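Local coordinates for aminotransferase, class III (PDB 3I4J), which probably acts as a pyridoxal-phosphate-dependent aminotransferase of class III, moving amino groups between substrates, at residues C[346-358]-C[399-411]. The protein carries 1 engineered substitution. Residues are numbered along the deposited sequence; the frame is centred on the assembly and turned at random.
Sequences VRGTGLLLGVVLG and DHLLLGPPLSITA
Val356 and His400 run alongside each other with their ends turned in the same direction, on one face of a three-stranded antiparallel sheet. A beta hairpin of strands 343-349 and 352-357 builds it, strand 400-403 adding on to the second strand; its place late in the chain is consistent with the small domain of fold-type I pyridoxal-phosphate enzymes. CG2 of Val356 sits over one face of the imidazole in a CH-pi contact, 3.8 Å from the ring centroid, while its other methyl, CG1, touches CE1 of His400 at 3.6 Å. With CG of His400 anti to its carbonyl carbon (chi1 -74°), the ring leans back over strand 352-357 and also nears the guanidinium of Arg347, whose plane is turned 64° from it. OD1 of Asp204 is shared by both, in a salt bridge with NH2 of Arg347 and a weak hydrogen bond with NE2 of His400; Arg347 is further held by the carbonyl of Ala205. A leucine in place of His400 would probably leave Val356 without its aromatic face and cost Asp204 one of its polar partners. Farther along the same face Leu352 and Leu402 meet slantwise, CD1 to CD1 at 3.7 Å, beside Gly354, which adds no side chain. Leu353, Val355, Leu401 and Leu403 occupy the reverse face, where Leu401 and Leu403 pack on Leu421 of helix 411-428; the CB atoms of Val355 and Leu401 are 4.0 Å apart. Within the type II' turn from Thr349 to Leu352, Leu351 lies nearly perpendicular to Pro405, with CD2 against CG and CD of the ring, and sends CD1 among Leu407 and Ile409. Paired backbone bonds join Leu353 to Leu403 and Val355 to Leu401. At the far end, Leu357 N donates to Asp399 O at 2.7 Å, with a C=O...N angle of 170°.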
ATOM      1  N   VAL C 346     -19.667  24.877  12.617  1.00 28.41           N
ATOM      2  CA  VAL C 346     -19.679  23.484  13.042  1.00 29.91           C
ATOM      3  C   VAL C 346     -20.500  22.716  12.015  1.00 28.25           C
ATOM      4  O   VAL C 346     -21.588  23.147  11.632  1.00 29.08           O
ATOM      5  CB  VAL C 346     -20.308  23.323  14.444  1.00 31.41           C
ATOM      6  CG1 VAL C 346     -21.714  23.895  14.458  1.00 35.10           C
ATOM      7  CG2 VAL C 346     -20.336  21.853  14.835  1.00 35.34           C
ATOM      8  N   ARG C 347     -19.975  21.579  11.569  1.00 27.58           N
ATOM      9  CA  ARG C 347     -20.650  20.775  10.558  1.00 27.05           C
ATOM     10  C   ARG C 347     -20.518  19.289  10.832  1.00 25.39           C
ATOM     11  O   ARG C 347     -19.569  18.851  11.476  1.00 23.29           O
ATOM     12  CB  ARG C 347     -20.051  21.069   9.180  1.00 28.82           C
ATOM     13  CG  ARG C 347     -20.069  22.530   8.800  1.00 34.66           C
ATOM     14  CD  ARG C 347     -19.449  22.779   7.437  1.00 35.47           C
ATOM     15  NE  ARG C 347     -18.042  22.396   7.367  1.00 36.13           N
ATOM     16  CZ  ARG C 347     -17.129  23.056   6.659  1.00 34.60           C
ATOM     17  NH1 ARG C 347     -17.474  24.135   5.971  1.00 36.54           N
ATOM     18  NH2 ARG C 347     -15.872  22.633   6.630  1.00 32.62           N
ATOM     19  N   GLY C 348     -21.466  18.514  10.322  1.00 23.50           N
ATOM     20  CA  GLY C 348     -21.404  17.080  10.510  1.00 22.06           C
ATOM     21  C   GLY C 348     -22.402  16.291   9.690  1.00 22.64           C
ATOM     22  O   GLY C 348     -23.544  16.714   9.500  1.00 22.46           O
ATOM     23  N   THR C 349     -21.952  15.153   9.177  1.00 20.84           N
ATOM     24  CA  THR C 349     -22.796  14.244   8.412  1.00 21.86           C
ATOM     25  C   THR C 349     -22.425  12.890   9.006  1.00 22.82           C
ATOM     26  O   THR C 349     -21.326  12.395   8.777  1.00 19.70           O
ATOM     27  CB  THR C 349     -22.460  14.257   6.896  1.00 22.51           C
ATOM     28  OG1 THR C 349     -22.638  15.577   6.368  1.00 23.31           O
ATOM     29  CG2 THR C 349     -23.390  13.324   6.147  1.00 22.46           C
ATOM     30  N   GLY C 350     -23.330  12.301   9.783  1.00 22.31           N
ATOM     31  CA  GLY C 350     -23.012  11.037  10.423  1.00 23.50           C
ATOM     32  C   GLY C 350     -21.878  11.313  11.402  1.00 22.50           C
ATOM     33  O   GLY C 350     -21.906  12.319  12.110  1.00 24.21           O
ATOM     34  N   LEU C 351     -20.867  10.447  11.441  1.00 20.98           N
ATOM     35  CA  LEU C 351     -19.749  10.660  12.350  1.00 21.18           C
ATOM     36  C   LEU C 351     -18.504  11.252  11.693  1.00 21.00           C
ATOM     37  O   LEU C 351     -17.371  10.913  12.044  1.00 20.98           O
ATOM     38  CB  LEU C 351     -19.405   9.368  13.102  1.00 21.04           C
ATOM     39  CG  LEU C 351     -20.262   9.128  14.358  1.00 20.65           C
ATOM     40  CD1 LEU C 351     -19.990   7.741  14.937  1.00 21.90           C
ATOM     41  CD2 LEU C 351     -19.959  10.212  15.392  1.00 20.45           C
ATOM     42  N   LEU C 352     -18.732  12.125  10.718  1.00 20.40           N
ATOM     43  CA  LEU C 352     -17.658  12.852  10.054  1.00 20.14           C
ATOM     44  C   LEU C 352     -18.052  14.297  10.354  1.00 20.86           C
ATOM     45  O   LEU C 352     -19.022  14.813   9.798  1.00 20.91           O
ATOM     46  CB  LEU C 352     -17.651  12.591   8.546  1.00 20.78           C
ATOM     47  CG  LEU C 352     -16.638  13.417   7.747  1.00 22.44           C
ATOM     48  CD1 LEU C 352     -15.281  13.341   8.416  1.00 25.54           C
ATOM     49  CD2 LEU C 352     -16.557  12.905   6.314  1.00 24.36           C
ATOM     50  N   LEU C 353     -17.322  14.942  11.258  1.00 22.56           N
ATOM     51  CA  LEU C 353     -17.659  16.307  11.646  1.00 22.08           C
ATOM     52  C   LEU C 353     -16.482  17.255  11.523  1.00 23.02           C
ATOM     53  O   LEU C 353     -15.330  16.828  11.480  1.00 23.47           O
ATOM     54  CB  LEU C 353     -18.181  16.328  13.086  1.00 21.82           C
ATOM     55  CG  LEU C 353     -19.349  15.391  13.413  1.00 23.22           C
ATOM     56  CD1 LEU C 353     -18.818  14.062  13.955  1.00 21.35           C
ATOM     57  CD2 LEU C 353     -20.258  16.053  14.436  1.00 22.58           C
ATOM     58  N   GLY C 354     -16.782  18.551  11.478  1.00 21.80           N
ATOM     59  CA  GLY C 354     -15.726  19.535  11.360  1.00 23.49           C
ATOM     60  C   GLY C 354     -16.017  20.796  12.143  1.00 24.61           C
ATOM     61  O   GLY C 354     -17.175  21.176  12.333  1.00 25.83           O
ATOM     62  N   VAL C 355     -14.951  21.434  12.610  1.00 25.90           N
ATOM     63  CA  VAL C 355     -15.052  22.674  13.367  1.00 26.06           C
ATOM     64  C   VAL C 355     -14.091  23.665  12.735  1.00 27.28           C
ATOM     65  O   VAL C 355     -12.896  23.390  12.617  1.00 25.84           O
ATOM     66  CB  VAL C 355     -14.652  22.465  14.854  1.00 26.34           C
ATOM     67  CG1 VAL C 355     -14.686  23.798  15.600  1.00 27.86           C
ATOM     68  CG2 VAL C 355     -15.596  21.475  15.510  1.00 26.12           C
ATOM     69  N   VAL C 356     -14.620  24.803  12.297  1.00 26.62           N
ATOM     70  CA  VAL C 356     -13.797  25.840  11.691  1.00 28.69           C
ATOM     71  C   VAL C 356     -13.545  26.887  12.770  1.00 28.54           C
ATOM     72  O   VAL C 356     -14.485  27.388  13.388  1.00 28.02           O
ATOM     73  CB  VAL C 356     -14.513  26.485  10.491  1.00 29.40           C
ATOM     74  CG1 VAL C 356     -13.645  27.585   9.893  1.00 30.69           C
ATOM     75  CG2 VAL C 356     -14.826  25.421   9.452  1.00 28.56           C
ATOM     76  N   LEU C 357     -12.276  27.208  12.995  1.00 30.14           N
ATOM     77  CA  LEU C 357     -11.905  28.167  14.027  1.00 31.75           C
ATOM     78  C   LEU C 357     -11.384  29.488  13.475  1.00 32.09           C
ATOM     79  O   LEU C 357     -10.848  29.542  12.366  1.00 31.37           O
ATOM     80  CB  LEU C 357     -10.845  27.544  14.933  1.00 33.64           C
ATOM     81  CG  LEU C 357     -11.262  26.229  15.596  1.00 36.87           C
ATOM     82  CD1 LEU C 357     -10.034  25.509  16.123  1.00 38.43           C
ATOM     83  CD2 LEU C 357     -12.259  26.512  16.709  1.00 36.91           C
ATOM     84  N   GLY C 358     -11.538  30.545  14.268  1.00 33.09           N
ATOM     85  CA  GLY C 358     -11.080  31.867  13.873  1.00 36.98           C
ATOM     86  C   GLY C 358     -11.074  32.822  15.054  1.00 38.47           C
ATOM     87  O   GLY C 358     -11.451  32.441  16.163  1.00 37.26           O
ATOM     88  N   ASP C 399      -6.736  25.819  10.706  1.00 42.78           N
ATOM     89  CA  ASP C 399      -7.906  26.489  11.259  1.00 42.30           C
ATOM     90  C   ASP C 399      -9.130  25.575  11.312  1.00 40.17           C
ATOM     91  O   ASP C 399     -10.200  25.989  11.755  1.00 38.75           O
ATOM     92  CB  ASP C 399      -8.230  27.741  10.439  1.00 46.01           C
ATOM     93  CG  ASP C 399      -8.082  27.515   8.946  1.00 49.16           C
ATOM     94  OD1 ASP C 399      -8.641  26.525   8.431  1.00 50.69           O
ATOM     95  OD2 ASP C 399      -7.402  28.331   8.287  1.00 52.00           O
ATOM     96  N   HIS C 400      -8.966  24.335  10.861  1.00 37.98           N
ATOM     97  CA  HIS C 400     -10.054  23.360  10.857  1.00 36.80           C
ATOM     98  C   HIS C 400      -9.734  22.165  11.742  1.00 35.51           C
ATOM     99  O   HIS C 400      -8.586  21.737  11.834  1.00 34.83           O
ATOM    100  CB  HIS C 400     -10.317  22.846   9.438  1.00 38.59           C
ATOM    101  CG  HIS C 400     -11.019  23.827   8.554  1.00 40.91           C
ATOM    102  ND1 HIS C 400     -10.767  25.181   8.595  1.00 41.86           N
ATOM    103  CD2 HIS C 400     -11.929  23.644   7.568  1.00 41.43           C
ATOM    104  CE1 HIS C 400     -11.489  25.790   7.671  1.00 43.20           C
ATOM    105  NE2 HIS C 400     -12.202  24.879   7.033  1.00 43.05           N
ATOM    106  N   LEU C 401     -10.762  21.631  12.390  1.00 32.84           N
ATOM    107  CA  LEU C 401     -10.611  20.465  13.246  1.00 32.19           C
ATOM    108  C   LEU C 401     -11.536  19.384  12.696  1.00 29.69           C
ATOM    109  O   LEU C 401     -12.741  19.600  12.566  1.00 28.46           O
ATOM    110  CB  LEU C 401     -11.002  20.805  14.688  1.00 33.02           C
ATOM    111  CG  LEU C 401     -10.894  19.680  15.724  1.00 36.97           C
ATOM    112  CD1 LEU C 401      -9.467  19.148  15.781  1.00 38.58           C
ATOM    113  CD2 LEU C 401     -11.314  20.212  17.085  1.00 37.75           C
ATOM    114  N   LEU C 402     -10.970  18.234  12.349  1.00 26.74           N
ATOM    115  CA  LEU C 402     -11.766  17.135  11.818  1.00 26.80           C
ATOM    116  C   LEU C 402     -11.973  16.099  12.918  1.00 26.07           C
ATOM    117  O   LEU C 402     -11.015  15.613  13.512  1.00 27.74           O
ATOM    118  CB  LEU C 402     -11.060  16.505  10.609  1.00 26.50           C
ATOM    119  CG  LEU C 402     -11.862  15.519   9.751  1.00 27.51           C
ATOM    120  CD1 LEU C 402     -13.128  16.191   9.242  1.00 31.21           C
ATOM    121  CD2 LEU C 402     -11.018  15.050   8.576  1.00 27.75           C
ATOM    122  N   LEU C 403     -13.232  15.776  13.194  1.00 24.62           N
ATOM    123  CA  LEU C 403     -13.562  14.800  14.225  1.00 24.21           C
ATOM    124  C   LEU C 403     -14.310  13.614  13.628  1.00 22.72           C
ATOM    125  O   LEU C 403     -15.028  13.742  12.640  1.00 22.12           O
ATOM    126  CB  LEU C 403     -14.415  15.451  15.318  1.00 25.38           C
ATOM    127  CG  LEU C 403     -13.776  16.592  16.119  1.00 26.73           C
ATOM    128  CD1 LEU C 403     -14.838  17.292  16.964  1.00 27.16           C
ATOM    129  CD2 LEU C 403     -12.665  16.039  17.000  1.00 27.17           C
ATOM    130  N   GLY C 404     -14.138  12.452  14.242  1.00 21.23           N
ATOM    131  CA  GLY C 404     -14.800  11.267  13.747  1.00 21.71           C
ATOM    132  C   GLY C 404     -14.364  10.044  14.519  1.00 20.47           C
ATOM    133  O   GLY C 404     -13.465   9.323  14.090  1.00 21.21           O
ATOM    134  N   PRO C 405     -14.985   9.790  15.677  1.00 22.22           N
ATOM    135  CA  PRO C 405     -14.651   8.635  16.509  1.00 21.87           C
ATOM    136  C   PRO C 405     -15.213   7.356  15.890  1.00 21.49           C
ATOM    137  O   PRO C 405     -15.946   7.406  14.898  1.00 21.34           O
ATOM    138  CB  PRO C 405     -15.312   8.979  17.842  1.00 22.87           C
ATOM    139  CG  PRO C 405     -16.560   9.704  17.398  1.00 22.87           C
ATOM    140  CD  PRO C 405     -16.035  10.615  16.308  1.00 22.12           C
ATOM    141  N   PRO C 406     -14.866   6.191  16.456  1.00 21.72           N
ATOM    142  CA  PRO C 406     -15.360   4.914  15.932  1.00 21.18           C
ATOM    143  C   PRO C 406     -16.885   4.872  15.911  1.00 22.15           C
ATOM    144  O   PRO C 406     -17.541   5.389  16.819  1.00 23.90           O
ATOM    145  CB  PRO C 406     -14.769   3.896  16.902  1.00 21.68           C
ATOM    146  CG  PRO C 406     -13.466   4.531  17.288  1.00 21.22           C
ATOM    147  CD  PRO C 406     -13.862   5.974  17.513  1.00 21.60           C
ATOM    148  N   LEU C 407     -17.441   4.253  14.873  1.00 23.29           N
ATOM    149  CA  LEU C 407     -18.885   4.139  14.713  1.00 23.51           C
ATOM    150  C   LEU C 407     -19.534   3.380  15.867  1.00 25.03           C
ATOM    151  O   LEU C 407     -20.749   3.444  16.064  1.00 24.86           O
ATOM    152  CB  LEU C 407     -19.198   3.445  13.384  1.00 25.41           C
ATOM    153  CG  LEU C 407     -19.193   4.318  12.124  1.00 28.35           C
ATOM    154  CD1 LEU C 407     -18.054   5.311  12.168  1.00 27.36           C
ATOM    155  CD2 LEU C 407     -19.123   3.438  10.880  1.00 25.10           C
ATOM    156  N   SER C 408     -18.706   2.667  16.623  1.00 24.20           N
ATOM    157  CA  SER C 408     -19.153   1.883  17.771  1.00 24.60           C
ATOM    158  C   SER C 408     -19.124   2.663  19.090  1.00 25.05           C
ATOM    159  O   SER C 408     -19.411   2.110  20.153  1.00 24.87           O
ATOM    160  CB  SER C 408     -18.268   0.641  17.891  1.00 25.14           C
ATOM    161  OG  SER C 408     -16.903   1.009  17.765  1.00 26.30           O
ATOM    162  N   ILE C 409     -18.776   3.944  19.030  1.00 25.10           N
ATOM    163  CA  ILE C 409     -18.708   4.770  20.236  1.00 25.07           C
ATOM    164  C   ILE C 409     -20.075   4.825  20.919  1.00 24.93           C
ATOM    165  O   ILE C 409     -21.105   4.848  20.247  1.00 25.68           O
ATOM    166  CB  ILE C 409     -18.234   6.200  19.893  1.00 24.64           C
ATOM    167  CG1 ILE C 409     -18.001   6.999  21.173  1.00 23.74           C
ATOM    168  CG2 ILE C 409     -19.259   6.892  18.995  1.00 24.92           C
ATOM    169  CD1 ILE C 409     -17.283   8.313  20.934  1.00 25.27           C
ATOM    170  N   THR C 410     -20.084   4.832  22.250  1.00 25.54           N
ATOM    171  CA  THR C 410     -21.344   4.880  22.999  1.00 26.95           C
ATOM    172  C   THR C 410     -21.776   6.320  23.262  1.00 26.66           C
ATOM    173  O   THR C 410     -20.987   7.251  23.102  1.00 27.09           O
ATOM    174  CB  THR C 410     -21.224   4.161  24.365  1.00 26.42           C
ATOM    175  OG1 THR C 410     -20.318   4.884  25.207  1.00 27.05           O
ATOM    176  CG2 THR C 410     -20.707   2.742  24.182  1.00 28.71           C
ATOM    177  N   ALA C 411     -23.033   6.500  23.662  1.00 26.60           N
ATOM    178  CA  ALA C 411     -23.544   7.834  23.957  1.00 26.88           C
ATOM    179  C   ALA C 411     -22.728   8.475  25.075  1.00 27.08           C
ATOM    180  O   ALA C 411     -22.383   9.655  25.010  1.00 24.59           O
ATOM    181  CB  ALA C 411     -25.015   7.755  24.360  1.00 28.36           C
TER